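Local coordinates for protein protocatechuate decarboxylase (Klebsiella pneumoniae, PDB 5O3M) that decarboxylates 3,4-dihydroxybenzoate (protocatechuate) to catechol as a prenylated-flavin-dependent enzyme of the UbiD family, and can also run the reverse reaction, the para-carboxylation of catechols, at residues F149-L154 with I324-V329; P167-G172 with L192-R197; P225-M230 with V284-L289; G292-E297 with S320-K325. One frame throughout, in Å; residues are numbered along the deposited sequence.

Contact 1 (F149-L154 with I324-V329); sequences FDLRTL and IKVKAV
Phe149 and Val329 touch across this contact. The methyl CG2 of Val329 sits at the edge of the Phe149 ring, near its plane, with CG2 of Val329 3.8 Å from CZ of Phe149. The same CZ of Phe149 lies 3.9 Å from CG1 of Val326. With CG anti to the backbone N (chi1 180°), the Phe149 ring reaches both valines. Leu151 divides its two methyls between them. Its CD2 is 3.9 Å from CG2 of Val326, while CD1 of Leu151 takes the longer contact to Val329. Leu154 meets Val329 tip to tip, CD2 of Leu154 lying 4.0 Å from CB of Val329.

The short helix 151-154 carries Leu151 and Leu154; Phe149 comes just before it. The helix packs against strand 323-331 of the antiparallel sheet in the region matching the Rift-related family. Asp150 is its N-cap: OD2 of Asp150 accepts from the backbone N of Arg152 at 3.0 Å. The side chain of Arg152 grips the same carboxylate side-on, NE to OD2 and NH2 to OD1 of Asp150. Phe142 and Leu200 extend the apolar patch.

Between the helix and the strand the contact is purely apolar, so shape and burial hold it, while the polar bonds serve the helix start.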
loop_
_atom_site.group_PDB
_atom_site.type_symbol
_atom_site.label_atom_id
_atom_site.label_comp_id
_atom_site.label_asym_id
_atom_site.label_seq_id
_atom_site.Cartn_x
_atom_site.Cartn_y
_atom_site.Cartn_z
ATOM N N PHE A 149 42.375 -33.662 38.358
ATOM C CA PHE A 149 41.113 -33.051 37.975
ATOM C C PHE A 149 41.153 -32.632 36.513
ATOM O O PHE A 149 42.119 -32.017 36.058
ATOM C CB PHE A 149 40.819 -31.836 38.862
ATOM C CG PHE A 149 39.523 -31.144 38.527
ATOM C CD1 PHE A 149 39.470 -30.201 37.510
ATOM C CD2 PHE A 149 38.358 -31.450 39.218
ATOM C CE1 PHE A 149 38.265 -29.559 37.183
ATOM C CE2 PHE A 149 37.151 -30.819 38.899
ATOM C CZ PHE A 149 37.106 -29.872 37.879
ATOM N N ASP A 150 40.096 -32.970 35.779
ATOM C CA ASP A 150 39.962 -32.533 34.392
ATOM C C ASP A 150 38.475 -32.464 34.069
ATOM O O ASP A 150 37.825 -33.497 33.884
ATOM C CB ASP A 150 40.693 -33.470 33.432
ATOM C CG ASP A 150 40.778 -32.910 32.010
ATOM O OD1 ASP A 150 41.679 -33.356 31.267
ATOM O OD2 ASP A 150 39.971 -32.013 31.636
ATOM N N LEU A 151 37.945 -31.241 33.996
ATOM C CA LEU A 151 36.535 -31.045 33.678
ATOM C C LEU A 151 36.099 -31.890 32.486
ATOM O O LEU A 151 34.981 -32.415 32.464
ATOM C CB LEU A 151 36.281 -29.560 33.410
ATOM C CG LEU A 151 34.834 -29.089 33.310
ATOM C CD1 LEU A 151 34.034 -29.583 34.512
ATOM C CD2 LEU A 151 34.823 -27.572 33.252
ATOM N N ARG A 152 36.981 -32.052 31.494
ATOM C CA ARG A 152 36.575 -32.647 30.222
ATOM C C ARG A 152 36.354 -34.152 30.325
ATOM O O ARG A 152 35.601 -34.719 29.525
ATOM C CB ARG A 152 37.618 -32.341 29.147
ATOM C CG ARG A 152 37.807 -30.856 28.868
ATOM C CD ARG A 152 39.118 -30.595 28.141
ATOM N NE ARG A 152 40.248 -31.118 28.909
ATOM C CZ ARG A 152 41.526 -30.861 28.642
ATOM N NH1 ARG A 152 41.858 -30.075 27.627
ATOM N NH2 ARG A 152 42.473 -31.386 29.394
ATOM N N THR A 153 37.008 -34.821 31.274
ATOM C CA THR A 153 36.815 -36.252 31.457
ATOM C C THR A 153 35.895 -36.588 32.625
ATOM O O THR A 153 35.378 -37.708 32.682
ATOM C CB THR A 153 38.161 -36.950 31.675
ATOM O OG1 THR A 153 38.737 -36.471 32.892
ATOM C CG2 THR A 153 39.112 -36.650 30.529
ATOM N N LEU A 154 35.695 -35.655 33.559
ATOM C CA LEU A 154 34.816 -35.913 34.696
ATOM C C LEU A 154 33.350 -35.925 34.274
ATOM O O LEU A 154 32.568 -36.757 34.751
ATOM C CB LEU A 154 35.047 -34.863 35.783
ATOM C CG LEU A 154 34.272 -35.066 37.084
ATOM C CD1 LEU A 154 34.788 -36.314 37.792
ATOM C CD2 LEU A 154 34.394 -33.848 37.973
ATOM N N ILE A 324 34.684 -18.890 33.183
ATOM C CA ILE A 324 34.590 -19.417 34.543
ATOM C C ILE A 324 35.800 -20.315 34.799
ATOM O O ILE A 324 35.988 -21.334 34.121
ATOM C CB ILE A 324 33.287 -20.198 34.778
ATOM C CG1 ILE A 324 32.060 -19.303 34.648
ATOM C CG2 ILE A 324 33.298 -20.812 36.168
ATOM C CD1 ILE A 324 30.757 -20.050 34.885
ATOM N N LYS A 325 36.620 -19.935 35.778
ATOM C CA LYS A 325 37.679 -20.796 36.287
ATOM C C LYS A 325 37.081 -21.697 37.369
ATOM O O LYS A 325 36.573 -21.206 38.385
ATOM C CB LYS A 325 38.839 -19.953 36.820
ATOM C CG LYS A 325 39.955 -20.740 37.503
ATOM C CD LYS A 325 40.714 -21.642 36.534
ATOM C CE LYS A 325 41.459 -20.848 35.478
ATOM N NZ LYS A 325 42.513 -21.675 34.822
ATOM N N VAL A 326 37.121 -23.008 37.138
ATOM C CA VAL A 326 36.462 -23.975 38.012
ATOM C C VAL A 326 37.353 -24.282 39.211
ATOM O O VAL A 326 38.494 -24.729 39.053
ATOM C CB VAL A 326 36.123 -25.258 37.243
ATOM C CG1 VAL A 326 35.576 -26.312 38.193
ATOM C CG2 VAL A 326 35.128 -24.950 36.092
ATOM N N LYS A 327 36.826 -24.055 40.416
ATOM C CA LYS A 327 37.519 -24.415 41.647
ATOM C C LYS A 327 37.072 -25.756 42.214
ATOM O O LYS A 327 37.838 -26.387 42.940
ATOM C CB LYS A 327 37.320 -23.338 42.724
ATOM C CG LYS A 327 37.708 -21.922 42.310
ATOM C CD LYS A 327 39.219 -21.723 42.261
ATOM C CE LYS A 327 39.649 -20.671 43.278
ATOM N NZ LYS A 327 40.977 -20.052 42.968
ATOM N N ALA A 328 35.864 -26.216 41.904
ATOM C CA ALA A 328 35.409 -27.511 42.393
ATOM C C ALA A 328 34.198 -27.968 41.586
ATOM O O ALA A 328 33.474 -27.151 41.010
ATOM C CB ALA A 328 35.059 -27.446 43.887
ATOM N N VAL A 329 33.993 -29.281 41.544
ATOM C CA VAL A 329 32.738 -29.872 41.087
ATOM C C VAL A 329 32.249 -30.796 42.192
ATOM O O VAL A 329 32.975 -31.708 42.613
ATOM C CB VAL A 329 32.886 -30.646 39.765
ATOM C CG1 VAL A 329 31.537 -31.259 39.370
ATOM C CG2 VAL A 329 33.427 -29.754 38.654
#

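Contact 2 (P167-G172 with L192-R197); sequences PFFCLG and LCVQGR. With 9JE (pentane-1,5-diol), chain G.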
loop_
_atom_site.group_PDB
_atom_site.type_symbol
_atom_site.label_atom_id
_atom_site.label_comp_id
_atom_site.label_asym_id
_atom_site.label_seq_id
_atom_site.Cartn_x
_atom_site.Cartn_y
_atom_site.Cartn_z
ATOM N N PRO A 167 31.885 -28.811 23.358
ATOM C CA PRO A 167 30.906 -29.416 24.277
ATOM C C PRO A 167 30.193 -28.356 25.115
ATOM O O PRO A 167 30.803 -27.379 25.553
ATOM C CB PRO A 167 31.762 -30.342 25.160
ATOM C CG PRO A 167 33.109 -30.438 24.481
ATOM C CD PRO A 167 33.275 -29.202 23.655
ATOM N N PHE A 168 28.892 -28.567 25.365
ATOM C CA PHE A 168 28.074 -27.618 26.124
ATOM C C PHE A 168 27.372 -28.261 27.318
ATOM O O PHE A 168 26.962 -29.426 27.266
ATOM C CB PHE A 168 26.986 -26.972 25.236
ATOM C CG PHE A 168 27.468 -25.794 24.436
ATOM C CD1 PHE A 168 28.151 -25.983 23.238
ATOM C CD2 PHE A 168 27.219 -24.498 24.870
ATOM C CE1 PHE A 168 28.595 -24.898 22.498
ATOM C CE2 PHE A 168 27.654 -23.401 24.126
ATOM C CZ PHE A 168 28.347 -23.609 22.943
ATOM N N PHE A 169 27.231 -27.483 28.392
ATOM C CA PHE A 169 26.149 -27.649 29.354
ATOM C C PHE A 169 25.102 -26.586 29.048
ATOM O O PHE A 169 25.422 -25.388 29.015
ATOM C CB PHE A 169 26.638 -27.503 30.799
ATOM C CG PHE A 169 27.823 -28.390 31.145
ATOM C CD1 PHE A 169 27.664 -29.758 31.321
ATOM C CD2 PHE A 169 29.088 -27.846 31.306
ATOM C CE1 PHE A 169 28.749 -30.569 31.641
ATOM C CE2 PHE A 169 30.168 -28.643 31.618
ATOM C CZ PHE A 169 29.994 -30.012 31.799
ATOM N N CYS A 170 23.861 -27.017 28.812
ATOM C CA CYS A 170 22.811 -26.117 28.344
ATOM C C CYS A 170 21.771 -25.774 29.396
ATOM O O CYS A 170 20.885 -24.962 29.122
ATOM C CB CYS A 170 22.102 -26.706 27.115
ATOM S SG CYS A 170 23.149 -26.801 25.631
ATOM N N LEU A 171 21.843 -26.351 30.590
ATOM C CA LEU A 171 20.843 -26.061 31.613
ATOM C C LEU A 171 21.517 -25.670 32.921
ATOM O O LEU A 171 21.183 -26.166 33.997
ATOM C CB LEU A 171 19.901 -27.247 31.794
ATOM C CG LEU A 171 18.761 -27.345 30.776
ATOM C CD1 LEU A 171 17.914 -28.548 31.056
ATOM C CD2 LEU A 171 17.894 -26.065 30.783
ATOM N N GLY A 172 22.483 -24.754 32.836
ATOM C CA GLY A 172 23.219 -24.302 33.999
ATOM C C GLY A 172 22.566 -23.142 34.724
ATOM O O GLY A 172 22.430 -22.044 34.168
ATOM N N LEU A 192 26.897 -23.150 28.757
ATOM C CA LEU A 192 28.341 -22.979 28.938
ATOM C C LEU A 192 29.098 -23.959 28.055
ATOM O O LEU A 192 28.774 -25.153 28.035
ATOM C CB LEU A 192 28.753 -23.195 30.403
ATOM C CG LEU A 192 28.057 -22.375 31.494
ATOM C CD1 LEU A 192 26.803 -23.089 31.984
ATOM C CD2 LEU A 192 28.997 -22.096 32.648
ATOM N N CYS A 193 30.116 -23.464 27.345
ATOM C CA CYS A 193 30.970 -24.317 26.526
ATOM C C CYS A 193 32.248 -24.681 27.290
ATOM O O CYS A 193 32.866 -23.823 27.935
ATOM C CB CYS A 193 31.313 -23.633 25.192
ATOM S SG CYS A 193 32.331 -24.636 24.009
ATOM N N VAL A 194 32.640 -25.956 27.203
ATOM C CA VAL A 194 33.780 -26.490 27.950
ATOM C C VAL A 194 35.063 -26.134 27.209
ATOM O O VAL A 194 35.284 -26.574 26.076
ATOM C CB VAL A 194 33.668 -28.012 28.148
ATOM C CG1 VAL A 194 34.808 -28.530 29.057
ATOM C CG2 VAL A 194 32.328 -28.378 28.725
ATOM N N GLN A 195 35.923 -25.355 27.860
ATOM C CA GLN A 195 37.067 -24.761 27.187
ATOM C C GLN A 195 38.406 -25.321 27.629
ATOM O O GLN A 195 39.414 -25.051 26.963
ATOM C CB GLN A 195 37.060 -23.243 27.391
ATOM C CG GLN A 195 35.768 -22.592 26.886
ATOM C CD GLN A 195 35.684 -22.588 25.371
ATOM O OE1 GLN A 195 36.603 -23.040 24.689
ATOM N NE2 GLN A 195 34.587 -22.060 24.837
ATOM N N GLY A 196 38.453 -26.090 28.712
ATOM C CA GLY A 196 39.723 -26.626 29.158
ATOM C C GLY A 196 39.579 -27.499 30.385
ATOM O O GLY A 196 38.475 -27.796 30.855
ATOM N N ARG A 197 40.744 -27.905 30.887
ATOM C CA ARG A 197 40.843 -28.708 32.099
ATOM C C ARG A 197 39.958 -28.169 33.216
ATOM O O ARG A 197 39.411 -28.939 34.014
ATOM C CB ARG A 197 42.309 -28.729 32.539
ATOM C CG ARG A 197 42.702 -29.823 33.494
ATOM C CD ARG A 197 43.999 -29.447 34.194
ATOM N NE ARG A 197 43.754 -28.439 35.221
ATOM C CZ ARG A 197 43.651 -28.704 36.523
ATOM N NH1 ARG A 197 43.787 -29.950 36.965
ATOM N NH2 ARG A 197 43.415 -27.726 37.388
HETATM C C02 9JE G . 16.024 -19.341 28.667
HETATM C C03 9JE G . 15.958 -20.852 28.781
HETATM C C04 9JE G . 16.642 -21.583 27.628
HETATM C C05 9JE G . 17.973 -22.234 28.021
HETATM C C06 9JE G . 18.752 -22.798 26.824
HETATM O O01 9JE G . 14.715 -18.847 28.589
HETATM O O07 9JE G . 20.067 -23.155 27.201
#
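Three backbone hydrogen bonds join Phe169 to Leu192 and Pro167 to Val194. Phe169 and Leu192 form a hydrogen-bonded antiparallel pair. N of Phe169 donates to O of Leu192 at 2.8 Å, in the carbonyl plane. N of Leu192 returns a bond to O of Phe169 at 2.7 Å. N of Val194 donates to O of Pro167 at 2.8 Å. Between these bonds lies the non-hydrogen-bonded pair Phe168 and Cys193.

The aromatic contacts fall on both sides of the sheet. On the side of Phe168 and Cys193, CB of Cys193 stands over a face of the Phe168 ring, 3.9 Å from its centroid and 17° off the normal, a CH-pi contact. With SG anti to the backbone N of Cys193 (chi1 -177°), both CB and SG lie over the same ring. SG is 4.4 Å from the centroid of the Phe168 ring, a sulfur-aromatic contact.

The two strands are arms of the beta hairpin 168-177 and 185-196, part of the antiparallel sheet in the region matching the UbiD Rift-related family. Strand 199-202 flanks arm 185-196, and strand 224-230 flanks the other.

Apolar packing gathers round CG2 of Val194. This methyl comes obliquely to the Phe169 ring, 3.6 Å from CE2 of Phe169. It also reaches CB of Pro167. Leu200 covers both Phe169 and Val194.

One polar contact is to the ligand. The hydroxyl O07 of pentane-1,5-diol donates to the backbone O of Cys170 at 2.8 Å. Leu340, His347, Leu350 and Ala351 complete that pocket.

Contact 3 (P225-M230 with V284-L289); sequences PITINM and VIEGEL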
loop_
_atom_site.group_PDB
_atom_site.type_symbol
_atom_site.label_atom_id
_atom_site.label_comp_id
_atom_site.label_asym_id
_atom_site.label_seq_id
_atom_site.Cartn_x
_atom_site.Cartn_y
_atom_site.Cartn_z
ATOM N N PRO A 225 32.817 -14.938 42.343
ATOM C CA PRO A 225 32.496 -16.333 42.657
ATOM C C PRO A 225 31.068 -16.671 42.255
ATOM O O PRO A 225 30.138 -15.882 42.440
ATOM C CB PRO A 225 32.691 -16.409 44.172
ATOM C CG PRO A 225 32.399 -15.026 44.634
ATOM C CD PRO A 225 32.913 -14.106 43.554
ATOM N N ILE A 226 30.906 -17.873 41.716
ATOM C CA ILE A 226 29.669 -18.288 41.077
ATOM C C ILE A 226 29.510 -19.784 41.309
ATOM O O ILE A 226 30.494 -20.502 41.517
ATOM C CB ILE A 226 29.718 -17.920 39.572
ATOM C CG1 ILE A 226 28.442 -18.315 38.839
ATOM C CG2 ILE A 226 30.920 -18.557 38.908
ATOM C CD1 ILE A 226 28.440 -17.838 37.408
ATOM N N THR A 227 28.264 -20.249 41.329
ATOM C CA THR A 227 27.979 -21.675 41.220
ATOM C C THR A 227 27.032 -21.905 40.052
ATOM O O THR A 227 26.143 -21.083 39.783
ATOM C CB THR A 227 27.368 -22.278 42.513
ATOM O OG1 THR A 227 26.157 -21.587 42.861
ATOM C CG2 THR A 227 28.367 -22.229 43.677
ATOM N N ILE A 228 27.244 -23.019 39.357
ATOM C CA ILE A 228 26.433 -23.431 38.222
ATOM C C ILE A 228 25.762 -24.734 38.623
ATOM O O ILE A 228 26.434 -25.764 38.757
ATOM C CB ILE A 228 27.274 -23.622 36.953
ATOM C CG1 ILE A 228 28.174 -22.398 36.689
ATOM C CG2 ILE A 228 26.382 -23.989 35.789
ATOM C CD1 ILE A 228 27.427 -21.120 36.310
ATOM N N ASN A 229 24.446 -24.701 38.803
ATOM C CA ASN A 229 23.694 -25.831 39.329
ATOM C C ASN A 229 22.901 -26.505 38.211
ATOM O O ASN A 229 22.147 -25.843 37.492
ATOM C CB ASN A 229 22.765 -25.365 40.451
ATOM C CG ASN A 229 23.511 -24.668 41.585
ATOM O OD1 ASN A 229 23.796 -25.279 42.610
ATOM N ND2 ASN A 229 23.819 -23.390 41.406
ATOM N N MET A 230 23.053 -27.821 38.076
ATOM C CA MET A 230 22.443 -28.567 36.982
ATOM C C MET A 230 21.800 -29.840 37.514
ATOM O O MET A 230 22.355 -30.495 38.397
ATOM C CB MET A 230 23.481 -28.921 35.926
ATOM C CG MET A 230 24.302 -27.726 35.473
ATOM S SD MET A 230 25.458 -28.177 34.170
ATOM C CE MET A 230 26.597 -29.197 35.099
ATOM N N VAL A 284 27.063 -29.664 40.662
ATOM C CA VAL A 284 27.378 -28.259 40.931
ATOM C C VAL A 284 28.802 -27.966 40.470
ATOM O O VAL A 284 29.754 -28.586 40.953
ATOM C CB VAL A 284 27.223 -27.901 42.418
ATOM C CG1 VAL A 284 27.662 -26.457 42.668
ATOM C CG2 VAL A 284 25.777 -28.114 42.864
ATOM N N ILE A 285 28.952 -27.005 39.566
ATOM C CA ILE A 285 30.265 -26.476 39.200
ATOM C C ILE A 285 30.489 -25.177 39.971
ATOM O O ILE A 285 29.745 -24.203 39.797
ATOM C CB ILE A 285 30.379 -26.250 37.684
ATOM C CG1 ILE A 285 30.133 -27.558 36.928
ATOM C CG2 ILE A 285 31.746 -25.736 37.340
ATOM C CD1 ILE A 285 29.722 -27.367 35.470
ATOM N N GLU A 286 31.494 -25.170 40.844
ATOM C CA GLU A 286 31.893 -23.985 41.596
ATOM C C GLU A 286 33.090 -23.349 40.900
ATOM O O GLU A 286 34.041 -24.048 40.534
ATOM C CB GLU A 286 32.246 -24.335 43.050
ATOM C CG GLU A 286 31.184 -25.178 43.781
ATOM C CD GLU A 286 31.446 -25.327 45.284
ATOM O OE1 GLU A 286 32.520 -24.882 45.757
ATOM O OE2 GLU A 286 30.572 -25.892 45.995
ATOM N N GLY A 287 33.038 -22.037 40.715
ATOM C CA GLY A 287 34.155 -21.349 40.104
ATOM C C GLY A 287 34.071 -19.854 40.314
ATOM O O GLY A 287 33.281 -19.360 41.122
ATOM N N GLU A 288 34.914 -19.136 39.575
ATOM C CA GLU A 288 34.903 -17.682 39.590
ATOM C C GLU A 288 35.056 -17.142 38.171
ATOM O O GLU A 288 35.888 -17.629 37.395
ATOM C CB GLU A 288 36.014 -17.130 40.506
ATOM C CG GLU A 288 37.338 -17.865 40.424
ATOM C CD GLU A 288 38.330 -17.404 41.485
ATOM O OE1 GLU A 288 37.882 -17.038 42.590
ATOM O OE2 GLU A 288 39.553 -17.400 41.213
ATOM N N LEU A 289 34.240 -16.143 37.832
ATOM C CA LEU A 289 34.403 -15.435 36.561
ATOM C C LEU A 289 35.664 -14.577 36.610
ATOM O O LEU A 289 35.771 -13.666 37.437
ATOM C CB LEU A 289 33.176 -14.577 36.261
ATOM C CG LEU A 289 31.933 -15.358 35.816
ATOM C CD1 LEU A 289 30.659 -14.539 35.973
ATOM C CD2 LEU A 289 32.086 -15.822 34.376
#
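Ile226 lays its CG2 methyl against the bare backbone of Gly287, 3.3 Å from O of Gly287. Glycine has no side chain there, and the branch of Ile226 fills the dip. That methyl lies between the backbone N and the carbonyl carbon of Ile226, while CG1 is anti to N (chi1 -179°). The CG1 branch carries CD1 of Ile226 to 4.2 Å from CD1 of Leu289. Next along this face Ile228 and Ile285 abut at their CB atoms, 4.1 Å apart. Beyond them the Met230 chain bends at chi3 (-69°) and brings CE to 3.6 Å from CD1 of Ile285.

The strands form an antiparallel ladder. Paired bonds link Ile226 with Gly287 and Ile228 with Ile285. Strand 224-230 lies between 168-177 and 283-289 in the curled antiparallel sheet, and strand 323-331 follows 283-289.

The face of Thr227 and Glu286 is more polar. These two side chains run alongside each other in the same direction, with CG2 of Thr227 4.1 Å from CG of Glu286. Val284 runs alongside Asn229, its CG2 3.5 Å from OD1 of Asn229. OD1 of Asn229 accepts from N of Ile278, and the Glu286 carboxylate from N of Val271 and N of Ser272.

Contact 4 (G292-E297 with S320-K325); sequences GVRVRE and SLPVIK
Val295 and Leu321 make a single antiparallel bridge, with N of Val295 to O of Leu321 and N of Leu321 to O of Val295 both at 2.9 Å, and the touching parts then diverge, their end-to-end directions 111° apart.

The valines pack on one another. CG1 of Val295 lies 3.8 Å from CG2 of Val323, the two side chains crossing at about a right angle. CG1 of Val293 meets CB of Val323 at 4.1 Å. Further on, CD1 of Leu321 rests against the aliphatic stem and carboxylate carbon of Glu297, 3.6 Å from its CD. OE1 of Glu297 accepts from N of Asn318.

Arg294 bends at chi2 (-75°) and curls its methylene chain over the Leu321 carbonyl and beside Ser320. Its NH1 turns back to O of Val293 at 2.8 Å, the donor standing well above the carbonyl plane. NH2 forms a salt bridge with Glu218. One water accepts from NE of Arg294; its link to Ser320 is doubtful. Another joins O of Val293 to N of Val323, spanning the two segments where they separate.

The pairing is an isolated beta bridge. It ties the loop after strand 283-289 to the residues leading into strand 323-331, in the region matching the UbiD Rift-related family.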
loop_
_atom_site.group_PDB
_atom_site.type_symbol
_atom_site.label_atom_id
_atom_site.label_comp_id
_atom_site.label_asym_id
_atom_site.label_seq_id
_atom_site.Cartn_x
_atom_site.Cartn_y
_atom_site.Cartn_z
ATOM N N GLY A 292 39.430 -9.504 33.345
ATOM C CA GLY A 292 40.394 -9.195 32.302
ATOM C C GLY A 292 40.757 -10.374 31.429
ATOM O O GLY A 292 41.892 -10.454 30.949
ATOM N N VAL A 293 39.818 -11.290 31.205
ATOM C CA VAL A 293 40.070 -12.531 30.478
ATOM C C VAL A 293 38.872 -12.802 29.574
ATOM O O VAL A 293 37.721 -12.698 30.014
ATOM C CB VAL A 293 40.327 -13.709 31.446
ATOM C CG1 VAL A 293 40.183 -15.050 30.750
ATOM C CG2 VAL A 293 41.715 -13.599 32.060
ATOM N N ARG A 294 39.144 -13.120 28.309
ATOM C CA ARG A 294 38.119 -13.458 27.329
ATOM C C ARG A 294 38.640 -14.588 26.453
ATOM O O ARG A 294 39.846 -14.796 26.326
ATOM C CB ARG A 294 37.718 -12.260 26.440
ATOM C CG ARG A 294 37.110 -11.069 27.167
ATOM C CD ARG A 294 35.678 -11.320 27.604
ATOM N NE ARG A 294 35.103 -10.103 28.164
ATOM C CZ ARG A 294 35.377 -9.634 29.378
ATOM N NH1 ARG A 294 36.204 -10.293 30.182
ATOM N NH2 ARG A 294 34.818 -8.508 29.795
ATOM N N VAL A 295 37.714 -15.316 25.840
ATOM C CA VAL A 295 38.050 -16.454 24.999
ATOM C C VAL A 295 37.119 -16.447 23.796
ATOM O O VAL A 295 35.984 -15.970 23.870
ATOM C CB VAL A 295 37.933 -17.792 25.776
ATOM C CG1 VAL A 295 36.479 -18.192 25.943
ATOM C CG2 VAL A 295 38.693 -18.888 25.077
ATOM N N ARG A 296 37.609 -16.972 22.679
ATOM C CA ARG A 296 36.753 -17.204 21.524
ATOM C C ARG A 296 35.952 -18.486 21.743
ATOM O O ARG A 296 36.513 -19.520 22.118
ATOM C CB ARG A 296 37.603 -17.288 20.256
ATOM C CG ARG A 296 36.818 -17.231 18.951
ATOM C CD ARG A 296 37.728 -16.889 17.771
ATOM N NE ARG A 296 38.969 -17.665 17.776
ATOM C CZ ARG A 296 39.113 -18.869 17.224
ATOM N NH1 ARG A 296 38.087 -19.457 16.615
ATOM N NH2 ARG A 296 40.292 -19.487 17.284
ATOM N N GLU A 297 34.638 -18.421 21.528
ATOM C CA GLU A 297 33.782 -19.543 21.912
ATOM C C GLU A 297 34.232 -20.836 21.236
ATOM O O GLU A 297 34.347 -21.884 21.885
ATOM C CB GLU A 297 32.317 -19.230 21.582
ATOM C CG GLU A 297 31.306 -20.175 22.230
ATOM C CD GLU A 297 29.891 -19.630 22.215
ATOM O OE1 GLU A 297 29.635 -18.661 21.479
ATOM O OE2 GLU A 297 29.025 -20.161 22.938
ATOM N N SER A 320 34.162 -13.353 21.889
ATOM C CA SER A 320 34.720 -12.725 23.089
ATOM C C SER A 320 33.804 -13.037 24.270
ATOM O O SER A 320 32.820 -12.325 24.496
ATOM C CB SER A 320 34.870 -11.223 22.888
ATOM O OG SER A 320 35.256 -10.590 24.096
ATOM N N LEU A 321 34.138 -14.087 25.026
ATOM C CA LEU A 321 33.323 -14.506 26.156
ATOM C C LEU A 321 34.127 -14.492 27.453
ATOM O O LEU A 321 35.329 -14.786 27.447
ATOM C CB LEU A 321 32.749 -15.917 25.937
ATOM C CG LEU A 321 31.574 -16.148 24.988
ATOM C CD1 LEU A 321 31.391 -17.645 24.768
ATOM C CD2 LEU A 321 30.273 -15.538 25.514
ATOM N N PRO A 322 33.498 -14.158 28.577
ATOM C CA PRO A 322 34.161 -14.345 29.875
ATOM C C PRO A 322 34.320 -15.828 30.197
ATOM O O PRO A 322 33.623 -16.690 29.653
ATOM C CB PRO A 322 33.216 -13.654 30.864
ATOM C CG PRO A 322 31.860 -13.676 30.175
ATOM C CD PRO A 322 32.136 -13.592 28.702
ATOM N N VAL A 323 35.247 -16.117 31.109
ATOM C CA VAL A 323 35.646 -17.486 31.439
ATOM C C VAL A 323 35.342 -17.765 32.908
ATOM O O VAL A 323 35.708 -16.970 33.782
ATOM C CB VAL A 323 37.143 -17.709 31.146
ATOM C CG1 VAL A 323 37.687 -18.896 31.942
ATOM C CG2 VAL A 323 37.354 -17.906 29.655
ATOM N N ILE A 324 34.684 -18.890 33.183
ATOM C CA ILE A 324 34.590 -19.417 34.543
ATOM C C ILE A 324 35.800 -20.315 34.799
ATOM O O ILE A 324 35.988 -21.334 34.121
ATOM C CB ILE A 324 33.287 -20.198 34.778
ATOM C CG1 ILE A 324 32.060 -19.303 34.648
ATOM C CG2 ILE A 324 33.298 -20.812 36.168
ATOM C CD1 ILE A 324 30.757 -20.050 34.885
ATOM N N LYS A 325 36.620 -19.935 35.778
ATOM C CA LYS A 325 37.679 -20.796 36.287
ATOM C C LYS A 325 37.081 -21.697 37.369
ATOM O O LYS A 325 36.573 -21.206 38.385
ATOM C CB LYS A 325 38.839 -19.953 36.820
ATOM C CG LYS A 325 39.955 -20.740 37.503
ATOM C CD LYS A 325 40.714 -21.642 36.534
ATOM C CE LYS A 325 41.459 -20.848 35.478
ATOM N NZ LYS A 325 42.513 -21.675 34.822
HETATM O O HOH W 1 36.741 -14.142 32.013
HETATM O O HOH W 2 34.103 -9.018 25.559
#

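From the N terminus, residues 149-154 come first; contact 1 closes only when strand 323-331 arrives, and spans the longest loop. Within that loop, contact 2 closes early, as a hairpin. Contact 3 follows and brings strand 283-289 to 224-230. Contact 4 then opens, and its second segment overlaps that of contact 1 at Ile324 and Lys325. Contacts 2 and 3 thus nest within contact 1 in series, while contacts 1 and 4 end on the same strand. Phe169 packs on Met230 between contacts 2 and 3. Contacts 2 and 3 pair strands of the antiparallel sheet; contacts 1 and 4 bring a helix and a loop to its strand 323-331.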